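Long-range contact in beta-galactosidase (Geobacillus stearothermophilus, PDB 4OIF), which probably hydrolyses terminal non-reducing beta-D-galactose residues of beta-D-galactosides, as an intracellular, zinc-containing trimeric enzyme of glycoside hydrolase family 42: residues 619-631 with 641-655. Numbering follows the deposited sequence.
Sequences VLFVKHEKGVSVQ and VFIMNFTEEKQAVVL
With CG1 of Val622 (chi1 178°) and of Val628 trans to their own backbone nitrogens, both valines turn their methyl groups onto Val653 and Ile643, in the core of the small beta sandwich that forms the C-terminal domain of this family 42 enzyme. Each segment contributes a strand to both sheets: 628-631 pairs with 641-645 in a beta hairpin, and the weakly bonded strand 622-623 is held to 651-655 by the hydrogen-bonded pair Lys623-Val654, each N-H bonding the other's carbonyl O. Val622 CG1 touches Val653 CG1 on the neighbouring strand of its own sheet at 3.5 Å. Between the sheets, Val622 CG2 meets Ile643 CD1 tip to tip at 4.0 Å, and Val628 CG1 lies 4.0 Å from Val653 CG2. Val630 and Val641 extend this apolar layer, and Leu620 packs on Val641 and Leu655, its side chain crossing that of Leu655 at about a right angle, CD2 against CD2. The hairpin is antiparallel, with Ser629-Met644 and Gln631-Phe642 as hydrogen-bonded pairs; Met644 N reaches Ser629 O at 2.8 Å. On the face of Ser629, the bend at chi3 of Met644 (-68°) swings CE back to 3.5 Å from Ser629 OG. Phe642 and Phe646 reach from this face to helix 341-351. A type II turn, Glu625 to Val628, links the two sheets; Gly627 takes its third position, and its O accepts from Phe646 N. Beside the turn, His624 donates from ND1 to Glu625 O and bonds Asp453 through NE2, with Val628 CG1 over one ring face. At the start of the 646-650 loop, Asn645 OD1 takes the N-H of Thr647 in an Asx turn, from above the carbonyl plane, and the Thr647 hydroxyl in that plane. One water bridges Glu625 and Gln651, accepting from Glu625 N at 2.8 Å and donating to Gln651 OE1 and Ala652 O.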
ATOM      1  N   VAL A 619      41.923  13.299 -16.843  1.00 11.33           N
ATOM      2  CA  VAL A 619      42.468  13.964 -18.009  1.00  8.94           C
ATOM      3  C   VAL A 619      43.313  15.159 -17.557  1.00 13.33           C
ATOM      4  O   VAL A 619      44.416  15.362 -18.033  1.00 12.88           O
ATOM      5  CB  VAL A 619      41.349  14.405 -18.956  1.00 15.20           C
ATOM      6  CG1 VAL A 619      41.854  15.440 -19.944  1.00  9.49           C
ATOM      7  CG2 VAL A 619      40.756  13.193 -19.663  1.00  7.92           C
ATOM      8  N   LEU A 620      42.797  15.948 -16.626  1.00 10.98           N
ATOM      9  CA  LEU A 620      43.625  16.956 -15.986  1.00  9.96           C
ATOM     10  C   LEU A 620      43.465  16.842 -14.489  1.00 15.80           C
ATOM     11  O   LEU A 620      42.355  16.952 -13.972  1.00 19.21           O
ATOM     12  CB  LEU A 620      43.257  18.367 -16.445  1.00 13.11           C
ATOM     13  CG  LEU A 620      44.027  19.498 -15.744  1.00 12.19           C
ATOM     14  CD1 LEU A 620      45.487  19.539 -16.187  1.00 10.91           C
ATOM     15  CD2 LEU A 620      43.347  20.840 -15.988  1.00 10.77           C
ATOM     16  N   PHE A 621      44.564  16.603 -13.786  1.00 17.65           N
ATOM     17  CA  PHE A 621      44.494  16.533 -12.339  1.00  9.82           C
ATOM     18  C   PHE A 621      44.183  17.900 -11.737  1.00 18.07           C
ATOM     19  O   PHE A 621      44.820  18.898 -12.063  1.00 16.76           O
ATOM     20  CB  PHE A 621      45.790  15.996 -11.740  1.00 15.96           C
ATOM     21  CG  PHE A 621      45.786  16.005 -10.237  1.00 23.90           C
ATOM     22  CD1 PHE A 621      45.100  15.032  -9.534  1.00 16.02           C
ATOM     23  CD2 PHE A 621      46.428  17.011  -9.529  1.00 31.42           C
ATOM     24  CE1 PHE A 621      45.070  15.045  -8.139  1.00 25.58           C
ATOM     25  CE2 PHE A 621      46.400  17.033  -8.138  1.00 29.53           C
ATOM     26  CZ  PHE A 621      45.718  16.047  -7.442  1.00 16.34           C
ATOM     27  N   VAL A 622      43.183  17.942 -10.870  1.00 13.63           N
ATOM     28  CA  VAL A 622      42.910  19.127 -10.090  1.00 10.87           C
ATOM     29  C   VAL A 622      42.801  18.697  -8.637  1.00 19.51           C
ATOM     30  O   VAL A 622      42.091  17.747  -8.332  1.00 22.49           O
ATOM     31  CB  VAL A 622      41.607  19.829 -10.519  1.00 21.29           C
ATOM     32  CG1 VAL A 622      41.347  21.031  -9.624  1.00  9.77           C
ATOM     33  CG2 VAL A 622      41.657  20.230 -11.975  1.00  7.84           C
ATOM     34  N   LYS A 623      43.507  19.380  -7.744  1.00 19.36           N
ATOM     35  CA  LYS A 623      43.423  19.080  -6.317  1.00 23.40           C
ATOM     36  C   LYS A 623      42.173  19.716  -5.717  1.00 23.49           C
ATOM     37  O   LYS A 623      41.945  20.917  -5.876  1.00 25.48           O
ATOM     38  CB  LYS A 623      44.677  19.569  -5.596  1.00 27.29           C
ATOM     39  CG  LYS A 623      44.641  19.463  -4.090  1.00 20.39           C
ATOM     40  CD  LYS A 623      46.048  19.622  -3.519  1.00 25.46           C
ATOM     41  CE  LYS A 623      46.070  19.445  -2.004  1.00 35.30           C
ATOM     42  NZ  LYS A 623      45.272  20.495  -1.297  1.00 32.54           N
ATOM     43  N   HIS A 624      41.362  18.910  -5.035  1.00 19.62           N
ATOM     44  CA  HIS A 624      40.092  19.387  -4.492  1.00 18.39           C
ATOM     45  C   HIS A 624      39.542  18.464  -3.395  1.00 15.19           C
ATOM     46  O   HIS A 624      39.984  17.327  -3.240  1.00 13.56           O
ATOM     47  CB  HIS A 624      39.052  19.531  -5.618  1.00 10.78           C
ATOM     48  CG  HIS A 624      38.709  18.240  -6.295  1.00 13.63           C
ATOM     49  ND1 HIS A 624      37.931  17.268  -5.701  1.00 15.17           N
ATOM     50  CD2 HIS A 624      39.054  17.754  -7.511  1.00 13.06           C
ATOM     51  CE1 HIS A 624      37.808  16.241  -6.523  1.00 16.79           C
ATOM     52  NE2 HIS A 624      38.472  16.516  -7.634  1.00 14.06           N
ATOM     53  N   GLU A 625      38.568  18.975  -2.649  1.00 16.05           N
ATOM     54  CA  GLU A 625      37.833  18.198  -1.656  1.00 15.81           C
ATOM     55  C   GLU A 625      36.669  17.453  -2.289  1.00 17.56           C
ATOM     56  O   GLU A 625      36.312  17.700  -3.451  1.00 16.41           O
ATOM     57  CB  GLU A 625      37.310  19.112  -0.544  1.00  8.12           C
ATOM     58  CG  GLU A 625      38.399  19.906   0.150  1.00 16.22           C
ATOM     59  CD  GLU A 625      39.438  19.015   0.817  1.00 18.04           C
ATOM     60  OE1 GLU A 625      39.097  17.884   1.211  1.00 26.92           O
ATOM     61  OE2 GLU A 625      40.602  19.438   0.935  1.00 35.22           O
ATOM     62  N   LYS A 626      36.075  16.550  -1.512  1.00 11.61           N
ATOM     63  CA  LYS A 626      34.917  15.780  -1.959  1.00 19.19           C
ATOM     64  C   LYS A 626      33.744  16.673  -2.356  1.00 14.95           C
ATOM     65  O   LYS A 626      33.426  17.636  -1.664  1.00 10.13           O
ATOM     66  CB  LYS A 626      34.490  14.799  -0.866  1.00 15.12           C
ATOM     67  CG  LYS A 626      35.390  13.582  -0.778  1.00 14.19           C
ATOM     68  CD  LYS A 626      34.924  12.601   0.269  1.00 28.23           C
ATOM     69  CE  LYS A 626      35.740  11.330   0.173  1.00 32.80           C
ATOM     70  NZ  LYS A 626      37.125  11.640  -0.286  1.00 27.25           N
ATOM     71  N   GLY A 627      33.109  16.356  -3.479  1.00 13.83           N
ATOM     72  CA  GLY A 627      31.946  17.107  -3.918  1.00 10.31           C
ATOM     73  C   GLY A 627      32.303  18.082  -5.017  1.00 10.92           C
ATOM     74  O   GLY A 627      31.446  18.788  -5.561  1.00 13.41           O
ATOM     75  N   VAL A 628      33.592  18.147  -5.322  1.00 10.88           N
ATOM     76  CA  VAL A 628      34.037  18.838  -6.514  1.00 11.07           C
ATOM     77  C   VAL A 628      34.310  17.800  -7.569  1.00 11.72           C
ATOM     78  O   VAL A 628      35.131  16.918  -7.366  1.00  9.68           O
ATOM     79  CB  VAL A 628      35.301  19.661  -6.284  1.00 12.90           C
ATOM     80  CG1 VAL A 628      35.841  20.186  -7.609  1.00  5.19           C
ATOM     81  CG2 VAL A 628      35.005  20.780  -5.353  1.00 11.95           C
ATOM     82  N   SER A 629      33.610  17.906  -8.689  1.00 10.48           N
ATOM     83  CA  SER A 629      33.749  16.958  -9.771  1.00  6.55           C
ATOM     84  C   SER A 629      34.549  17.591 -10.889  1.00  7.82           C
ATOM     85  O   SER A 629      34.258  18.702 -11.317  1.00  9.01           O
ATOM     86  CB  SER A 629      32.365  16.511 -10.270  1.00  5.23           C
ATOM     87  OG  SER A 629      32.476  15.654 -11.390  1.00  8.53           O
ATOM     88  N   VAL A 630      35.567  16.891 -11.360  1.00  7.16           N
ATOM     89  CA  VAL A 630      36.308  17.375 -12.510  1.00  9.18           C
ATOM     90  C   VAL A 630      36.121  16.377 -13.633  1.00 12.22           C
ATOM     91  O   VAL A 630      36.411  15.198 -13.462  1.00 13.81           O
ATOM     92  CB  VAL A 630      37.814  17.572 -12.199  1.00 12.18           C
ATOM     93  CG1 VAL A 630      38.558  17.993 -13.454  1.00  5.64           C
ATOM     94  CG2 VAL A 630      38.004  18.607 -11.083  1.00  3.12           C
ATOM     95  N   GLN A 631      35.612  16.845 -14.768  1.00  8.72           N
ATOM     96  CA  GLN A 631      35.336  15.955 -15.893  1.00  7.46           C
ATOM     97  C   GLN A 631      35.758  16.614 -17.184  1.00  7.97           C
ATOM     98  O   GLN A 631      35.616  17.815 -17.319  1.00 12.44           O
ATOM     99  CB  GLN A 631      33.847  15.599 -15.959  1.00 10.60           C
ATOM    100  CG  GLN A 631      33.362  14.655 -14.867  1.00  7.49           C
ATOM    101  CD  GLN A 631      33.949  13.272 -15.002  1.00 12.77           C
ATOM    102  OE1 GLN A 631      34.205  12.791 -16.114  1.00  8.07           O
ATOM    103  NE2 GLN A 631      34.179  12.623 -13.869  1.00  7.31           N
ATOM    104  N   VAL A 641      38.121  21.015 -19.844  1.00 13.27           N
ATOM    105  CA  VAL A 641      37.983  20.489 -18.513  1.00  9.10           C
ATOM    106  C   VAL A 641      36.956  21.285 -17.727  1.00  8.48           C
ATOM    107  O   VAL A 641      36.979  22.502 -17.704  1.00 15.58           O
ATOM    108  CB  VAL A 641      39.347  20.498 -17.812  1.00 10.30           C
ATOM    109  CG1 VAL A 641      39.246  19.861 -16.435  1.00 11.15           C
ATOM    110  CG2 VAL A 641      40.375  19.757 -18.682  1.00  5.11           C
ATOM    111  N   PHE A 642      36.033  20.580 -17.098  1.00 15.67           N
ATOM    112  CA  PHE A 642      34.991  21.185 -16.286  1.00  9.74           C
ATOM    113  C   PHE A 642      35.293  20.939 -14.816  1.00 14.18           C
ATOM    114  O   PHE A 642      35.395  19.783 -14.377  1.00 16.27           O
ATOM    115  CB  PHE A 642      33.617  20.598 -16.632  1.00 11.93           C
ATOM    116  CG  PHE A 642      33.110  20.961 -17.992  1.00  4.95           C
ATOM    117  CD1 PHE A 642      33.683  20.420 -19.135  1.00  6.51           C
ATOM    118  CD2 PHE A 642      32.032  21.820 -18.131  1.00  6.93           C
ATOM    119  CE1 PHE A 642      33.204  20.752 -20.403  1.00  5.89           C
ATOM    120  CE2 PHE A 642      31.542  22.156 -19.395  1.00  8.62           C
ATOM    121  CZ  PHE A 642      32.132  21.621 -20.533  1.00  5.68           C
ATOM    122  N   ILE A 643      35.426  22.023 -14.060  1.00 12.48           N
ATOM    123  CA  ILE A 643      35.614  21.944 -12.618  1.00 12.08           C
ATOM    124  C   ILE A 643      34.334  22.412 -11.924  1.00 13.49           C
ATOM    125  O   ILE A 643      34.012  23.599 -11.908  1.00 12.04           O
ATOM    126  CB  ILE A 643      36.816  22.778 -12.164  1.00  7.74           C
ATOM    127  CG1 ILE A 643      38.031  22.484 -13.058  1.00 10.24           C
ATOM    128  CG2 ILE A 643      37.121  22.503 -10.703  1.00  7.63           C
ATOM    129  CD1 ILE A 643      39.266  23.368 -12.783  1.00  4.78           C
ATOM    130  N   MET A 644      33.610  21.462 -11.341  1.00 10.70           N
ATOM    131  CA  MET A 644      32.248  21.698 -10.881  1.00 14.26           C
ATOM    132  C   MET A 644      32.085  21.535  -9.366  1.00 10.13           C
ATOM    133  O   MET A 644      32.367  20.479  -8.801  1.00 13.01           O
ATOM    134  CB  MET A 644      31.292  20.757 -11.632  1.00  8.52           C
ATOM    135  CG  MET A 644      31.378  20.908 -13.141  1.00  8.00           C
ATOM    136  SD  MET A 644      30.564  19.584 -14.053  1.00 11.48           S
ATOM    137  CE  MET A 644      31.611  18.182 -13.687  1.00  7.45           C
ATOM    138  N   ASN A 645      31.631  22.590  -8.706  1.00 15.05           N
ATOM    139  CA  ASN A 645      31.421  22.525  -7.266  1.00 20.35           C
ATOM    140  C   ASN A 645      30.011  22.054  -6.929  1.00 14.78           C
ATOM    141  O   ASN A 645      29.085  22.854  -6.875  1.00  8.75           O
ATOM    142  CB  ASN A 645      31.691  23.888  -6.627  1.00 15.31           C
ATOM    143  CG  ASN A 645      31.567  23.863  -5.114  1.00 14.87           C
ATOM    144  OD1 ASN A 645      31.349  22.809  -4.503  1.00 14.39           O
ATOM    145  ND2 ASN A 645      31.705  25.034  -4.497  1.00 14.53           N
ATOM    146  N   PHE A 646      29.855  20.754  -6.691  1.00 14.27           N
ATOM    147  CA  PHE A 646      28.551  20.223  -6.318  1.00 12.57           C
ATOM    148  C   PHE A 646      28.338  20.247  -4.794  1.00 13.53           C
ATOM    149  O   PHE A 646      27.789  19.302  -4.225  1.00  8.52           O
ATOM    150  CB  PHE A 646      28.376  18.799  -6.864  1.00  9.66           C
ATOM    151  CG  PHE A 646      28.006  18.746  -8.333  1.00 13.12           C
ATOM    152  CD1 PHE A 646      26.733  19.121  -8.759  1.00  5.99           C
ATOM    153  CD2 PHE A 646      28.924  18.301  -9.287  1.00  9.36           C
ATOM    154  CE1 PHE A 646      26.382  19.061 -10.118  1.00  6.03           C
ATOM    155  CE2 PHE A 646      28.580  18.241 -10.634  1.00 11.70           C
ATOM    156  CZ  PHE A 646      27.297  18.629 -11.050  1.00  6.12           C
ATOM    157  N   THR A 647      28.779  21.323  -4.138  1.00  6.12           N
ATOM    158  CA  THR A 647      28.565  21.475  -2.698  1.00  8.02           C
ATOM    159  C   THR A 647      28.013  22.857  -2.420  1.00 13.53           C
ATOM    160  O   THR A 647      28.088  23.744  -3.272  1.00 12.70           O
ATOM    161  CB  THR A 647      29.853  21.304  -1.874  1.00  8.03           C
ATOM    162  OG1 THR A 647      30.580  22.535  -1.886  1.00 15.81           O
ATOM    163  CG2 THR A 647      30.737  20.192  -2.436  1.00  8.79           C
ATOM    164  N   GLU A 648      27.499  23.056  -1.212  1.00 11.59           N
ATOM    165  CA  GLU A 648      26.874  24.320  -0.859  1.00 10.60           C
ATOM    166  C   GLU A 648      27.832  25.272  -0.131  1.00 21.36           C
ATOM    167  O   GLU A 648      27.395  26.159   0.608  1.00 27.99           O
ATOM    168  CB  GLU A 648      25.622  24.081  -0.009  1.00  7.72           C
ATOM    169  CG  GLU A 648      24.397  23.645  -0.803  1.00  9.41           C
ATOM    170  CD  GLU A 648      24.450  22.180  -1.209  1.00 15.81           C
ATOM    171  OE1 GLU A 648      24.992  21.352  -0.433  1.00 12.80           O
ATOM    172  OE2 GLU A 648      23.964  21.861  -2.313  1.00 11.38           O
ATOM    173  N   GLU A 649      29.133  25.108  -0.351  1.00 16.02           N
ATOM    174  CA  GLU A 649      30.108  25.987   0.288  1.00 16.85           C
ATOM    175  C   GLU A 649      31.294  26.352  -0.608  1.00 17.90           C
ATOM    176  O   GLU A 649      31.490  25.785  -1.689  1.00 17.26           O
ATOM    177  CB  GLU A 649      30.613  25.342   1.576  1.00 15.86           C
ATOM    178  CG  GLU A 649      31.198  23.972   1.345  1.00 32.03           C
ATOM    179  CD  GLU A 649      31.423  23.214   2.629  1.00 52.70           C
ATOM    180  OE1 GLU A 649      32.363  23.575   3.374  1.00 55.83           O
ATOM    181  OE2 GLU A 649      30.659  22.257   2.888  1.00 60.24           O
ATOM    182  N   LYS A 650      32.074  27.322  -0.145  1.00 21.16           N
ATOM    183  CA  LYS A 650      33.267  27.739  -0.848  1.00 18.25           C
ATOM    184  C   LYS A 650      34.239  26.577  -0.916  1.00 20.23           C
ATOM    185  O   LYS A 650      34.258  25.699  -0.046  1.00 20.24           O
ATOM    186  CB  LYS A 650      33.909  28.942  -0.171  1.00 19.05           C
ATOM    187  CG  LYS A 650      33.190  30.258  -0.458  1.00 27.62           C
ATOM    188  CD  LYS A 650      33.918  31.444   0.172  1.00 41.88           C
ATOM    189  CE  LYS A 650      32.990  32.637   0.326  1.00 38.54           C
ATOM    190  NZ  LYS A 650      32.357  32.967  -0.975  1.00 43.20           N
ATOM    191  N   GLN A 651      35.047  26.569  -1.962  1.00 20.12           N
ATOM    192  CA  GLN A 651      35.805  25.381  -2.270  1.00 12.63           C
ATOM    193  C   GLN A 651      37.145  25.694  -2.946  1.00 13.14           C
ATOM    194  O   GLN A 651      37.188  26.211  -4.059  1.00 17.59           O
ATOM    195  CB  GLN A 651      34.944  24.478  -3.136  1.00 11.60           C
ATOM    196  CG  GLN A 651      35.278  23.043  -2.984  1.00 21.84           C
ATOM    197  CD  GLN A 651      34.956  22.485  -1.618  1.00 11.33           C
ATOM    198  OE1 GLN A 651      35.847  22.018  -0.918  1.00 18.48           O
ATOM    199  NE2 GLN A 651      33.678  22.497  -1.245  1.00  9.17           N
ATOM    200  N   ALA A 652      38.239  25.389  -2.256  1.00 14.62           N
ATOM    201  CA  ALA A 652      39.575  25.654  -2.783  1.00 18.30           C
ATOM    202  C   ALA A 652      40.021  24.524  -3.694  1.00 16.34           C
ATOM    203  O   ALA A 652      39.957  23.351  -3.345  1.00 14.10           O
ATOM    204  CB  ALA A 652      40.578  25.851  -1.657  1.00 13.87           C
ATOM    205  N   VAL A 653      40.504  24.901  -4.861  1.00 13.22           N
ATOM    206  CA  VAL A 653      40.785  23.957  -5.913  1.00 19.19           C
ATOM    207  C   VAL A 653      42.191  24.323  -6.383  1.00 16.54           C
ATOM    208  O   VAL A 653      42.579  25.470  -6.255  1.00 13.15           O
ATOM    209  CB  VAL A 653      39.683  24.060  -7.014  1.00 18.56           C
ATOM    210  CG1 VAL A 653      40.248  24.094  -8.411  1.00 10.14           C
ATOM    211  CG2 VAL A 653      38.606  22.981  -6.817  1.00 12.95           C
ATOM    212  N   VAL A 654      42.989  23.370  -6.854  1.00 10.02           N
ATOM    213  CA  VAL A 654      44.351  23.715  -7.268  1.00 14.35           C
ATOM    214  C   VAL A 654      44.734  23.064  -8.596  1.00 22.60           C
ATOM    215  O   VAL A 654      44.707  21.838  -8.731  1.00 17.36           O
ATOM    216  CB  VAL A 654      45.407  23.316  -6.195  1.00 10.94           C
ATOM    217  CG1 VAL A 654      46.795  23.769  -6.620  1.00  8.79           C
ATOM    218  CG2 VAL A 654      45.068  23.910  -4.846  1.00 13.41           C
ATOM    219  N   LEU A 655      45.091  23.904  -9.567  1.00 18.61           N
ATOM    220  CA  LEU A 655      45.578  23.466 -10.870  1.00 12.40           C
ATOM    221  C   LEU A 655      47.101  23.458 -10.865  1.00 25.54           C
ATOM    222  O   LEU A 655      47.707  24.458 -10.484  1.00 24.62           O
ATOM    223  CB  LEU A 655      45.068  24.399 -11.962  1.00 18.01           C
ATOM    224  CG  LEU A 655      43.605  24.342 -12.392  1.00 17.39           C
ATOM    225  CD1 LEU A 655      43.136  25.713 -12.813  1.00 16.21           C
ATOM    226  CD2 LEU A 655      43.470  23.384 -13.548  1.00 17.18           C
TER
HETATM  227  O   HOH W   1      42.502  22.101  -2.413  1.00 20.42           O
HETATM  228  O   HOH W   2      38.032  21.739  -2.869  1.00 14.71           O